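Long-range contacts in glucose 1-dehydrogenase (Haloferax mediterranei, PDB 2B5W), which oxidises D-glucose and several other aldose sugars with NADP(+), or less favourably NAD(+), as electron acceptor, using a catalytic zinc ion: residues 252-261 with 276-287; 202-210 with 223-233. The protein carries 1 engineered substitution. All coordinates share one frame; numbering follows the deposited sequence.

Interaction 1: residues 252-261 with 276-287. With NAP (NADP nicotinamide-adenine-dinucleotide phosphate), chain I.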
loop_
_atom_site.group_PDB
_atom_site.type_symbol
_atom_site.label_atom_id
_atom_site.label_comp_id
_atom_site.label_asym_id
_atom_site.label_seq_id
_atom_site.Cartn_x
_atom_site.Cartn_y
_atom_site.Cartn_z
ATOM N N PHE A 252 -1.158 -6.367 -17.058
ATOM C CA PHE A 252 0.181 -6.849 -17.490
ATOM C C PHE A 252 1.081 -6.908 -16.262
ATOM O O PHE A 252 1.484 -5.871 -15.754
ATOM C CB PHE A 252 0.763 -5.877 -18.529
ATOM C CG PHE A 252 1.998 -6.389 -19.290
ATOM C CD1 PHE A 252 1.921 -7.471 -20.167
ATOM C CD2 PHE A 252 3.201 -5.723 -19.167
ATOM C CE1 PHE A 252 3.067 -7.885 -20.885
ATOM C CE2 PHE A 252 4.346 -6.122 -19.877
ATOM C CZ PHE A 252 4.272 -7.213 -20.724
ATOM N N PRO A 253 1.414 -8.108 -15.797
ATOM C CA PRO A 253 2.176 -8.276 -14.538
ATOM C C PRO A 253 3.473 -7.503 -14.390
ATOM O O PRO A 253 3.808 -7.024 -13.293
ATOM C CB PRO A 253 2.423 -9.775 -14.494
ATOM C CG PRO A 253 1.262 -10.328 -15.199
ATOM C CD PRO A 253 0.994 -9.407 -16.339
ATOM N N LYS A 254 4.208 -7.341 -15.481
ATOM C CA LYS A 254 5.400 -6.536 -15.402
ATOM C C LYS A 254 5.146 -5.095 -14.914
ATOM O O LYS A 254 6.008 -4.486 -14.305
ATOM C CB LYS A 254 6.164 -6.525 -16.731
ATOM C CG LYS A 254 6.610 -7.924 -17.159
ATOM C CD LYS A 254 7.567 -7.873 -18.353
ATOM C CE LYS A 254 8.324 -9.193 -18.514
ATOM N NZ LYS A 254 9.119 -9.234 -19.771
ATOM N N HIS A 255 3.977 -4.556 -15.202
ATOM C CA HIS A 255 3.647 -3.219 -14.748
ATOM C C HIS A 255 3.480 -3.120 -13.234
ATOM O O HIS A 255 3.815 -2.099 -12.660
ATOM C CB HIS A 255 2.393 -2.745 -15.448
ATOM C CG HIS A 255 2.596 -2.548 -16.904
ATOM N ND1 HIS A 255 1.556 -2.501 -17.800
ATOM C CD2 HIS A 255 3.734 -2.414 -17.629
ATOM C CE1 HIS A 255 2.046 -2.323 -19.014
ATOM N NE2 HIS A 255 3.360 -2.270 -18.939
ATOM N N ALA A 256 2.965 -4.160 -12.596
ATOM C CA ALA A 256 2.876 -4.162 -11.133
ATOM C C ALA A 256 4.269 -4.031 -10.511
ATOM O O ALA A 256 4.484 -3.218 -9.622
ATOM C CB ALA A 256 2.174 -5.408 -10.637
ATOM N N ILE A 257 5.226 -4.794 -11.034
ATOM C CA ILE A 257 6.605 -4.791 -10.529
ATOM C C ILE A 257 7.352 -3.513 -10.837
ATOM O O ILE A 257 8.004 -2.918 -9.988
ATOM C CB ILE A 257 7.400 -5.978 -11.147
ATOM C CG1 ILE A 257 6.702 -7.321 -10.903
ATOM C CG2 ILE A 257 8.845 -5.959 -10.651
ATOM C CD1 ILE A 257 6.596 -7.731 -9.449
ATOM N N GLN A 258 7.249 -3.056 -12.084
ATOM C CA GLN A 258 8.030 -1.931 -12.518
ATOM C C GLN A 258 7.481 -0.600 -12.093
ATOM O O GLN A 258 8.219 0.380 -12.084
ATOM C CB GLN A 258 8.215 -1.942 -14.042
ATOM C CG GLN A 258 9.039 -3.152 -14.529
ATOM C CD GLN A 258 10.411 -3.278 -13.848
ATOM O OE1 GLN A 258 11.046 -2.281 -13.503
ATOM N NE2 GLN A 258 10.872 -4.517 -13.678
ATOM N N SER A 259 6.204 -0.568 -11.704
ATOM C CA SER A 259 5.585 0.670 -11.239
ATOM C C SER A 259 6.380 1.236 -10.083
ATOM O O SER A 259 6.528 2.431 -9.956
ATOM C CB SER A 259 4.133 0.446 -10.800
ATOM O OG SER A 259 4.021 -0.479 -9.723
ATOM N N VAL A 260 6.901 0.360 -9.228
ATOM C CA VAL A 260 7.677 0.811 -8.079
ATOM C C VAL A 260 8.884 1.642 -8.507
ATOM O O VAL A 260 9.253 2.588 -7.842
ATOM C CB VAL A 260 8.092 -0.415 -7.231
ATOM C CG1 VAL A 260 9.140 -0.062 -6.166
ATOM C CG2 VAL A 260 6.820 -0.979 -6.569
ATOM N N GLN A 261 9.499 1.276 -9.642
ATOM C CA GLN A 261 10.644 2.019 -10.134
ATOM C C GLN A 261 10.258 3.347 -10.781
ATOM O O GLN A 261 11.061 4.269 -10.795
ATOM C CB GLN A 261 11.455 1.168 -11.122
ATOM C CG GLN A 261 11.933 -0.178 -10.564
ATOM C CD GLN A 261 12.690 -0.079 -9.237
ATOM O OE1 GLN A 261 12.477 -0.921 -8.345
ATOM N NE2 GLN A 261 13.563 0.911 -9.099
ATOM N N SER A 276 -3.369 -13.456 -15.495
ATOM C CA SER A 276 -3.089 -14.850 -15.218
ATOM C C SER A 276 -1.693 -15.013 -14.656
ATOM O O SER A 276 -0.837 -14.137 -14.784
ATOM C CB SER A 276 -3.166 -15.666 -16.521
ATOM O OG SER A 276 -4.497 -15.756 -16.979
ATOM N N ASP A 277 -1.432 -16.184 -14.077
ATOM C CA ASP A 277 -0.086 -16.504 -13.620
ATOM C C ASP A 277 0.924 -16.352 -14.755
ATOM O O ASP A 277 0.652 -16.681 -15.921
ATOM C CB ASP A 277 -0.018 -17.935 -13.062
ATOM C CG ASP A 277 -0.788 -18.099 -11.770
ATOM O OD1 ASP A 277 -1.327 -17.104 -11.227
ATOM O OD2 ASP A 277 -0.912 -19.206 -11.217
ATOM N N TRP A 278 2.083 -15.825 -14.391
ATOM C CA TRP A 278 3.175 -15.583 -15.304
ATOM C C TRP A 278 4.458 -15.373 -14.498
ATOM O O TRP A 278 4.576 -14.406 -13.753
ATOM C CB TRP A 278 2.872 -14.387 -16.215
ATOM C CG TRP A 278 3.923 -14.135 -17.268
ATOM C CD1 TRP A 278 4.846 -15.027 -17.742
ATOM C CD2 TRP A 278 4.157 -12.912 -17.962
ATOM N NE1 TRP A 278 5.646 -14.426 -18.682
ATOM C CE2 TRP A 278 5.241 -13.128 -18.843
ATOM C CE3 TRP A 278 3.557 -11.644 -17.935
ATOM C CZ2 TRP A 278 5.734 -12.126 -19.685
ATOM C CZ3 TRP A 278 4.050 -10.650 -18.769
ATOM C CH2 TRP A 278 5.129 -10.897 -19.630
ATOM N N ALA A 279 5.421 -16.285 -14.655
ATOM C CA ALA A 279 6.706 -16.215 -13.956
ATOM C C ALA A 279 7.847 -15.834 -14.873
ATOM O O ALA A 279 7.938 -16.317 -16.002
ATOM C CB ALA A 279 7.017 -17.554 -13.282
ATOM N N PHE A 280 8.726 -14.971 -14.385
ATOM C CA PHE A 280 9.904 -14.550 -15.117
ATOM C C PHE A 280 10.875 -13.939 -14.133
ATOM O O PHE A 280 10.538 -13.764 -12.966
ATOM C CB PHE A 280 9.524 -13.527 -16.209
ATOM C CG PHE A 280 8.534 -12.461 -15.749
ATOM C CD1 PHE A 280 8.976 -11.272 -15.204
ATOM C CD2 PHE A 280 7.166 -12.669 -15.898
ATOM C CE1 PHE A 280 8.056 -10.303 -14.812
ATOM C CE2 PHE A 280 6.239 -11.695 -15.483
ATOM C CZ PHE A 280 6.696 -10.533 -14.950
ATOM N N GLU A 281 12.077 -13.610 -14.584
ATOM C CA GLU A 281 13.077 -13.024 -13.711
ATOM C C GLU A 281 12.694 -11.606 -13.274
ATOM O O GLU A 281 12.454 -10.738 -14.111
ATOM C CB GLU A 281 14.457 -12.994 -14.384
ATOM C CG GLU A 281 15.522 -12.310 -13.532
ATOM C CD GLU A 281 16.940 -12.495 -14.046
ATOM O OE1 GLU A 281 17.502 -11.532 -14.619
ATOM O OE2 GLU A 281 17.507 -13.590 -13.845
ATOM N N VAL A 282 12.693 -11.388 -11.952
ATOM C CA VAL A 282 12.431 -10.092 -11.320
ATOM C C VAL A 282 13.564 -9.751 -10.369
ATOM O O VAL A 282 13.971 -10.608 -9.578
ATOM C CB VAL A 282 11.129 -10.177 -10.504
ATOM C CG1 VAL A 282 10.922 -8.922 -9.659
ATOM C CG2 VAL A 282 9.939 -10.419 -11.438
ATOM N N ASP A 283 14.075 -8.525 -10.431
ATOM C CA ASP A 283 14.973 -8.045 -9.409
ATOM C C ASP A 283 14.110 -7.652 -8.177
ATOM O O ASP A 283 13.746 -6.489 -8.005
ATOM C CB ASP A 283 15.823 -6.880 -9.867
ATOM C CG ASP A 283 16.992 -6.622 -8.941
ATOM O OD1 ASP A 283 16.882 -6.900 -7.722
ATOM O OD2 ASP A 283 18.068 -6.138 -9.327
ATOM N N ALA A 284 13.821 -8.658 -7.357
ATOM C CA ALA A 284 13.012 -8.510 -6.153
ATOM C C ALA A 284 13.740 -7.669 -5.100
ATOM O O ALA A 284 13.107 -6.961 -4.322
ATOM C CB ALA A 284 12.675 -9.873 -5.611
ATOM N N GLY A 285 15.069 -7.750 -5.038
ATOM C CA GLY A 285 15.844 -6.882 -4.177
ATOM C C GLY A 285 15.619 -5.411 -4.458
ATOM O O GLY A 285 15.414 -4.616 -3.529
ATOM N N ALA A 286 15.660 -5.037 -5.737
ATOM C CA ALA A 286 15.461 -3.645 -6.117
ATOM C C ALA A 286 14.020 -3.175 -5.840
ATOM O O ALA A 286 13.837 -2.044 -5.441
ATOM C CB ALA A 286 15.813 -3.425 -7.613
ATOM N N PHE A 287 13.061 -4.041 -6.111
ATOM C CA PHE A 287 11.638 -3.806 -5.828
ATOM C C PHE A 287 11.462 -3.508 -4.343
ATOM O O PHE A 287 10.930 -2.481 -3.948
ATOM C CB PHE A 287 10.843 -5.044 -6.238
ATOM C CG PHE A 287 9.427 -5.056 -5.769
ATOM C CD1 PHE A 287 8.425 -4.504 -6.550
ATOM C CD2 PHE A 287 9.080 -5.622 -4.540
ATOM C CE1 PHE A 287 7.089 -4.531 -6.133
ATOM C CE2 PHE A 287 7.748 -5.621 -4.109
ATOM C CZ PHE A 287 6.759 -5.072 -4.913
HETATM P PA NAP I . -8.883 -3.469 -21.834
HETATM O O1A NAP I . -8.503 -4.809 -22.247
HETATM O O2A NAP I . -9.939 -2.827 -22.744
HETATM O O5B NAP I . -7.637 -2.501 -21.811
HETATM C C5B NAP I . -6.339 -2.886 -21.447
HETATM C C4B NAP I . -5.480 -1.983 -22.305
HETATM O O4B NAP I . -4.149 -2.106 -21.857
HETATM C C3B NAP I . -5.514 -2.339 -23.804
HETATM O O3B NAP I . -5.941 -1.258 -24.618
HETATM C C2B NAP I . -4.073 -2.751 -24.109
HETATM O O2B NAP I . -3.567 -2.280 -25.348
HETATM C C1B NAP I . -3.298 -2.112 -22.981
HETATM N N9A NAP I . -2.101 -2.869 -22.667
HETATM C C8A NAP I . -2.036 -4.185 -22.273
HETATM N N7A NAP I . -0.742 -4.507 -22.087
HETATM C C5A NAP I . 0.026 -3.412 -22.407
HETATM C C6A NAP I . 1.399 -3.151 -22.418
HETATM N N6A NAP I . 2.322 -4.095 -22.133
HETATM N N1A NAP I . 1.848 -1.904 -22.786
HETATM C C2A NAP I . 0.965 -0.899 -23.118
HETATM N N3A NAP I . -0.398 -1.141 -23.116
HETATM C C4A NAP I . -0.851 -2.366 -22.752
HETATM O O3 NAP I . -9.595 -3.493 -20.409
HETATM P PN NAP I . -10.345 -2.334 -19.563
HETATM O O1N NAP I . -9.723 -0.995 -19.765
HETATM O O2N NAP I . -11.836 -2.471 -19.614
HETATM O O5D NAP I . -9.740 -2.999 -18.242
HETATM C C5D NAP I . -8.394 -2.774 -17.872
HETATM C C4D NAP I . -7.950 -3.780 -16.811
HETATM O O4D NAP I . -8.710 -3.532 -15.625
HETATM C C3D NAP I . -8.201 -5.241 -17.194
HETATM O O3D NAP I . -7.119 -6.059 -16.796
HETATM C C2D NAP I . -9.476 -5.578 -16.429
HETATM O O2D NAP I . -9.682 -6.944 -16.181
HETATM C C1D NAP I . -9.277 -4.756 -15.156
HETATM N N1N NAP I . -10.496 -4.349 -14.447
HETATM C C2N NAP I . -10.452 -4.514 -13.096
HETATM C C3N NAP I . -11.498 -4.082 -12.332
HETATM C C7N NAP I . -11.284 -4.138 -10.848
HETATM O O7N NAP I . -12.457 -3.877 -10.146
HETATM N N7N NAP I . -10.053 -4.423 -10.341
HETATM C C4N NAP I . -12.643 -3.508 -12.898
HETATM C C5N NAP I . -12.668 -3.336 -14.276
HETATM C C6N NAP I . -11.569 -3.738 -15.049
HETATM P P2B NAP I . -3.697 -3.169 -26.739
HETATM O O1X NAP I . -5.067 -3.302 -27.162
HETATM O O2X NAP I . -2.819 -2.368 -27.722
HETATM O O3X NAP I . -3.084 -4.552 -26.498
#
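Phe252 sets CE1 3.6 Å from CZ3 of Trp278, meeting the indole at its outer edge with the two ring planes inclined at 59°. Phe252 CG lies anti to the backbone N (chi1 -167°), which places the phenyl ring between the indole and the adenine of NADP, whose N6A sits over the centre of one ring face, 3.5 Å from CD2. With an alanine in place of Phe252, the adenine amino group would probably lose the ring face it rests on and the indole edge its neighbour. Pro253 approaches the same indole edge, CD 3.8 Å from CE3. Next along, the extended chain of Lys254 runs over a face of Phe280: CG comes to 3.4 Å from CZ, and CE makes a CH-pi contact 4.0 Å from the ring centroid. The ammonium lies farther off, a weak cation-pi attraction at most, and is hydrogen-bonded to a citrate anion, probably from the crystallisation liquor.

These contacts lay helix segment 253-261 of the Rossmann domain along strand 279-283, the two axes running nearly parallel at 14°. Farther along the helix, Ile257 CG2 and Val282 CG1 meet tip to tip, and Val260 CG2 reaches 3.6 Å from CE1 of Phe287, their side chains crossing at about a right angle. Leu298 of strand 297-300 backs both Val260 and Phe287. Asp283 N-caps the helix that carries Phe287, its OD1 accepting from Ala286 N at 3.0 Å. The same OD1 receives Trp278 N of the second subunit, where strand 279-283 pairs antiparallel with a strand of that subunit and carries the sheet across the dimer interface.

Interaction 2: residues 202-210 with 223-233. With NAP (NADP nicotinamide-adenine-dinucleotide phosphate), chain I.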
loop_
_atom_site.group_PDB
_atom_site.type_symbol
_atom_site.label_atom_id
_atom_site.label_comp_id
_atom_site.label_asym_id
_atom_site.label_seq_id
_atom_site.Cartn_x
_atom_site.Cartn_y
_atom_site.Cartn_z
ATOM N N LEU A 202 0.113 14.807 -16.685
ATOM C CA LEU A 202 -0.519 13.517 -16.901
ATOM C C LEU A 202 0.122 12.711 -18.046
ATOM O O LEU A 202 0.520 13.260 -19.079
ATOM C CB LEU A 202 -2.016 13.712 -17.180
ATOM C CG LEU A 202 -2.821 14.463 -16.141
ATOM C CD1 LEU A 202 -4.221 14.769 -16.728
ATOM C CD2 LEU A 202 -2.865 13.729 -14.841
ATOM N N TYR A 203 0.111 11.398 -17.886
ATOM C CA TYR A 203 0.777 10.458 -18.795
ATOM C C TYR A 203 -0.096 9.228 -18.930
ATOM O O TYR A 203 -0.768 8.850 -17.975
ATOM C CB TYR A 203 2.128 10.105 -18.214
ATOM C CG TYR A 203 3.051 11.288 -18.032
ATOM C CD1 TYR A 203 3.014 12.048 -16.883
ATOM C CD2 TYR A 203 4.020 11.605 -18.996
ATOM C CE1 TYR A 203 3.847 13.127 -16.673
ATOM C CE2 TYR A 203 4.867 12.680 -18.789
ATOM C CZ TYR A 203 4.770 13.447 -17.641
ATOM O OH TYR A 203 5.602 14.520 -17.423
ATOM N N CYS A 204 -0.114 8.592 -20.090
ATOM C CA CYS A 204 -0.886 7.365 -20.274
ATOM C C CYS A 204 -0.115 6.390 -21.173
ATOM O O CYS A 204 0.357 6.775 -22.224
ATOM C CB CYS A 204 -2.274 7.630 -20.810
ATOM S SG CYS A 204 -3.307 6.209 -21.054
ATOM N N LEU A 205 0.024 5.161 -20.705
ATOM C CA LEU A 205 0.778 4.107 -21.397
ATOM C C LEU A 205 -0.109 3.297 -22.317
ATOM O O LEU A 205 -1.158 2.788 -21.919
ATOM C CB LEU A 205 1.388 3.153 -20.370
ATOM C CG LEU A 205 2.453 2.171 -20.894
ATOM C CD1 LEU A 205 3.797 2.856 -20.928
ATOM C CD2 LEU A 205 2.481 0.906 -20.015
ATOM N N GLY A 206 0.361 3.090 -23.550
ATOM C CA GLY A 206 -0.284 2.216 -24.513
ATOM C C GLY A 206 0.790 1.588 -25.407
ATOM O O GLY A 206 1.969 1.786 -25.147
ATOM N N ARG A 207 0.361 0.929 -26.467
ATOM C CA ARG A 207 1.281 0.277 -27.399
ATOM C C ARG A 207 0.695 0.296 -28.819
ATOM O O ARG A 207 0.748 -0.697 -29.539
ATOM C CB ARG A 207 1.644 -1.126 -26.916
ATOM C CG ARG A 207 0.541 -2.070 -26.710
ATOM C CD ARG A 207 0.992 -3.406 -26.135
ATOM N NE ARG A 207 -0.139 -4.270 -25.922
ATOM C CZ ARG A 207 -0.068 -5.474 -25.359
ATOM N NH1 ARG A 207 1.103 -5.936 -24.930
ATOM N NH2 ARG A 207 -1.172 -6.200 -25.207
ATOM N N ARG A 208 0.134 1.443 -29.163
ATOM C CA ARG A 208 -0.508 1.687 -30.460
ATOM C C ARG A 208 0.338 2.522 -31.384
ATOM O O ARG A 208 1.072 3.438 -30.964
ATOM C CB ARG A 208 -1.827 2.431 -30.278
ATOM C CG ARG A 208 -2.840 1.705 -29.426
ATOM C CD ARG A 208 -3.344 0.436 -30.015
ATOM N NE ARG A 208 -4.232 -0.306 -29.114
ATOM C CZ ARG A 208 -5.499 0.006 -28.893
ATOM N NH1 ARG A 208 -6.074 1.016 -29.515
ATOM N NH2 ARG A 208 -6.226 -0.739 -28.048
ATOM N N ASP A 209 0.172 2.209 -32.677
ATOM C CA ASP A 209 0.653 3.089 -33.745
ATOM C C ASP A 209 -0.420 4.097 -34.111
ATOM O O ASP A 209 -1.606 3.757 -34.164
ATOM C CB ASP A 209 1.019 2.280 -35.015
ATOM C CG ASP A 209 1.992 1.147 -34.739
ATOM O OD1 ASP A 209 3.041 1.401 -34.120
ATOM O OD2 ASP A 209 1.791 -0.021 -35.110
ATOM N N ARG A 210 0.026 5.291 -34.480
ATOM C CA ARG A 210 -0.825 6.312 -35.076
ATOM C C ARG A 210 -1.240 5.900 -36.507
ATOM O O ARG A 210 -0.486 5.183 -37.182
ATOM C CB ARG A 210 -0.107 7.646 -35.092
ATOM C CG ARG A 210 0.317 8.198 -33.728
ATOM C CD ARG A 210 1.240 9.373 -33.831
ATOM N NE ARG A 210 1.740 9.736 -32.512
ATOM C CZ ARG A 210 1.158 10.556 -31.684
ATOM N NH1 ARG A 210 0.038 11.178 -32.007
ATOM N NH2 ARG A 210 1.691 10.723 -30.480
ATOM N N ALA A 223 -2.517 15.140 -22.009
ATOM C CA ALA A 223 -1.617 14.157 -21.420
ATOM C C ALA A 223 -0.603 13.672 -22.447
ATOM O O ALA A 223 -0.789 13.810 -23.658
ATOM C CB ALA A 223 -2.428 12.973 -20.825
ATOM N N THR A 224 0.488 13.109 -21.950
ATOM C CA THR A 224 1.520 12.553 -22.799
ATOM C C THR A 224 1.308 11.072 -23.014
ATOM O O THR A 224 1.194 10.277 -22.050
ATOM C CB THR A 224 2.893 12.778 -22.156
ATOM O OG1 THR A 224 3.216 14.176 -22.108
ATOM C CG2 THR A 224 3.993 12.083 -22.976
ATOM N N TYR A 225 1.312 10.665 -24.280
ATOM C CA TYR A 225 1.220 9.275 -24.681
ATOM C C TYR A 225 2.576 8.594 -24.593
ATOM O O TYR A 225 3.561 9.058 -25.182
ATOM C CB TYR A 225 0.609 9.124 -26.102
ATOM C CG TYR A 225 0.760 7.743 -26.704
ATOM C CD1 TYR A 225 0.273 6.610 -26.058
ATOM C CD2 TYR A 225 1.411 7.535 -27.932
ATOM C CE1 TYR A 225 0.420 5.342 -26.598
ATOM C CE2 TYR A 225 1.556 6.290 -28.459
ATOM C CZ TYR A 225 1.063 5.171 -27.801
ATOM O OH TYR A 225 1.194 3.917 -28.329
ATOM N N VAL A 226 2.639 7.547 -23.787
ATOM C CA VAL A 226 3.854 6.750 -23.599
ATOM C C VAL A 226 3.634 5.396 -24.238
ATOM O O VAL A 226 2.836 4.570 -23.809
ATOM C CB VAL A 226 4.241 6.616 -22.087
ATOM C CG1 VAL A 226 5.573 5.860 -21.960
ATOM C CG2 VAL A 226 4.325 7.958 -21.449
ATOM N N ASP A 227 4.357 5.160 -25.334
ATOM C CA ASP A 227 4.298 3.904 -26.017
ATOM C C ASP A 227 5.300 2.975 -25.360
ATOM O O ASP A 227 6.476 3.262 -25.363
ATOM C CB ASP A 227 4.681 4.142 -27.484
ATOM C CG ASP A 227 4.673 2.904 -28.315
ATOM O OD1 ASP A 227 4.521 1.750 -27.836
ATOM O OD2 ASP A 227 4.779 3.014 -29.582
ATOM N N SER A 228 4.805 1.906 -24.760
ATOM C CA SER A 228 5.614 0.993 -23.969
ATOM C C SER A 228 6.637 0.222 -24.797
ATOM O O SER A 228 7.584 -0.325 -24.255
ATOM C CB SER A 228 4.738 0.002 -23.241
ATOM O OG SER A 228 4.029 -0.871 -24.081
ATOM N N ARG A 229 6.404 0.156 -26.102
ATOM C CA ARG A 229 7.381 -0.456 -27.032
ATOM C C ARG A 229 8.636 0.398 -27.190
ATOM O O ARG A 229 9.704 -0.091 -27.555
ATOM C CB ARG A 229 6.701 -0.684 -28.363
ATOM C CG ARG A 229 5.478 -1.624 -28.292
ATOM C CD ARG A 229 4.683 -1.690 -29.541
ATOM N NE ARG A 229 4.187 -0.367 -29.883
ATOM C CZ ARG A 229 3.646 -0.051 -31.041
ATOM N NH1 ARG A 229 3.488 -0.969 -31.978
ATOM N NH2 ARG A 229 3.231 1.192 -31.244
ATOM N N GLN A 230 8.505 1.684 -26.936
ATOM C CA GLN A 230 9.598 2.638 -26.921
ATOM C C GLN A 230 10.181 2.896 -25.540
ATOM O O GLN A 230 11.415 2.961 -25.369
ATOM C CB GLN A 230 9.102 3.962 -27.456
ATOM C CG GLN A 230 8.618 3.909 -28.886
ATOM C CD GLN A 230 9.735 3.574 -29.842
ATOM O OE1 GLN A 230 10.847 4.104 -29.716
ATOM N NE2 GLN A 230 9.464 2.674 -30.772
ATOM N N THR A 231 9.291 3.094 -24.567
ATOM C CA THR A 231 9.660 3.466 -23.222
ATOM C C THR A 231 8.947 2.555 -22.235
ATOM O O THR A 231 7.770 2.765 -21.953
ATOM C CB THR A 231 9.262 4.910 -22.949
ATOM O OG1 THR A 231 9.869 5.783 -23.910
ATOM C CG2 THR A 231 9.797 5.371 -21.587
ATOM N N PRO A 232 9.643 1.549 -21.707
ATOM C CA PRO A 232 9.106 0.729 -20.623
ATOM C C PRO A 232 8.906 1.546 -19.374
ATOM O O PRO A 232 9.497 2.586 -19.198
ATOM C CB PRO A 232 10.200 -0.322 -20.386
ATOM C CG PRO A 232 11.057 -0.291 -21.623
ATOM C CD PRO A 232 10.996 1.106 -22.119
ATOM N N VAL A 233 8.046 1.033 -18.506
ATOM C CA VAL A 233 7.641 1.734 -17.308
ATOM C C VAL A 233 8.871 2.135 -16.474
ATOM O O VAL A 233 8.958 3.247 -15.988
ATOM C CB VAL A 233 6.625 0.903 -16.493
ATOM C CG1 VAL A 233 6.347 1.566 -15.116
ATOM C CG2 VAL A 233 5.306 0.723 -17.265
HETATM P PA NAP I . -8.883 -3.469 -21.834
HETATM O O1A NAP I . -8.503 -4.809 -22.247
HETATM O O2A NAP I . -9.939 -2.827 -22.744
HETATM O O5B NAP I . -7.637 -2.501 -21.811
HETATM C C5B NAP I . -6.339 -2.886 -21.447
HETATM C C4B NAP I . -5.480 -1.983 -22.305
HETATM O O4B NAP I . -4.149 -2.106 -21.857
HETATM C C3B NAP I . -5.514 -2.339 -23.804
HETATM O O3B NAP I . -5.941 -1.258 -24.618
HETATM C C2B NAP I . -4.073 -2.751 -24.109
HETATM O O2B NAP I . -3.567 -2.280 -25.348
HETATM C C1B NAP I . -3.298 -2.112 -22.981
HETATM N N9A NAP I . -2.101 -2.869 -22.667
HETATM C C8A NAP I . -2.036 -4.185 -22.273
HETATM N N7A NAP I . -0.742 -4.507 -22.087
HETATM C C5A NAP I . 0.026 -3.412 -22.407
HETATM C C6A NAP I . 1.399 -3.151 -22.418
HETATM N N6A NAP I . 2.322 -4.095 -22.133
HETATM N N1A NAP I . 1.848 -1.904 -22.786
HETATM C C2A NAP I . 0.965 -0.899 -23.118
HETATM N N3A NAP I . -0.398 -1.141 -23.116
HETATM C C4A NAP I . -0.851 -2.366 -22.752
HETATM O O3 NAP I . -9.595 -3.493 -20.409
HETATM P PN NAP I . -10.345 -2.334 -19.563
HETATM O O1N NAP I . -9.723 -0.995 -19.765
HETATM O O2N NAP I . -11.836 -2.471 -19.614
HETATM O O5D NAP I . -9.740 -2.999 -18.242
HETATM C C5D NAP I . -8.394 -2.774 -17.872
HETATM C C4D NAP I . -7.950 -3.780 -16.811
HETATM O O4D NAP I . -8.710 -3.532 -15.625
HETATM C C3D NAP I . -8.201 -5.241 -17.194
HETATM O O3D NAP I . -7.119 -6.059 -16.796
HETATM C C2D NAP I . -9.476 -5.578 -16.429
HETATM O O2D NAP I . -9.682 -6.944 -16.181
HETATM C C1D NAP I . -9.277 -4.756 -15.156
HETATM N N1N NAP I . -10.496 -4.349 -14.447
HETATM C C2N NAP I . -10.452 -4.514 -13.096
HETATM C C3N NAP I . -11.498 -4.082 -12.332
HETATM C C7N NAP I . -11.284 -4.138 -10.848
HETATM O O7N NAP I . -12.457 -3.877 -10.146
HETATM N N7N NAP I . -10.053 -4.423 -10.341
HETATM C C4N NAP I . -12.643 -3.508 -12.898
HETATM C C5N NAP I . -12.668 -3.336 -14.276
HETATM C C6N NAP I . -11.569 -3.738 -15.049
HETATM P P2B NAP I . -3.697 -3.169 -26.739
HETATM O O1X NAP I . -5.067 -3.302 -27.162
HETATM O O2X NAP I . -2.819 -2.368 -27.722
HETATM O O3X NAP I . -3.084 -4.552 -26.498
#
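Arg229, just after strand 224-227, reaches across to Arg207 and Asp209 in the loop after strand 202-206. From its CB the chain passes CG and CD, each 4.1 Å from CB of Arg207, and bends at chi3 (-59°), bringing the guanidinium face over the Arg207 carbonyl oxygen. NE and NH2 then take Asp227 side-on: NE meets the syn lone pair of OD1 almost straight (177°), while NH2 reaches OD2. At the tip, NH2 also forms a salt bridge to Asp209 OD1 at 2.9 Å, approaching from above the carboxylate plane, and NH1 adds a weak bond to the same oxygen. Asp227 OD1 is gripped a second time by Arg229 N in an Asx turn, which helps fix the carboxylate.

Tyr225 adds a further tie, its OH donating in plane to a lone pair of Arg208 O at 2.7 Å. Behind these loops the strands pair in parallel through regular backbone bonds, and Leu205 CD1 packs 3.6 Å from Val226 CG1.

The loops just past the strands meet NADP: Ser228 OG donates to N1A at 2.7 Å, and the Arg207 guanidinium lies with one face over adenine N7A while NE and NH2 bond O3X. Arg208 holds O2X and O1X through NE and NH2. Such a basic pair round the 2'-phosphate after the second strand of a Rossmann beta-alpha-beta unit is consistent with the preference for NADP(+).

Both contacts belong to the coenzyme-binding domain and approach the adenosine end of NADP from different sides. Interaction 2 joins neighbouring strands at one margin of the parallel sheet, so regular backbone hydrogen bonds dominate until charged loops take over past the strand ends, some of them at the phosphate. Interaction 1 instead lays a helix that packs against the sheet alongside strand 279-283 and the helix that follows it, and it relies on aromatic and aliphatic side chains. Each is part buried and part surface, but only interaction 1 also adjoins the second subunit. The two meet directly through His255, whose CE1 lies 3.4 Å from CD2 of Leu205 and whose CD2 packs on Val233.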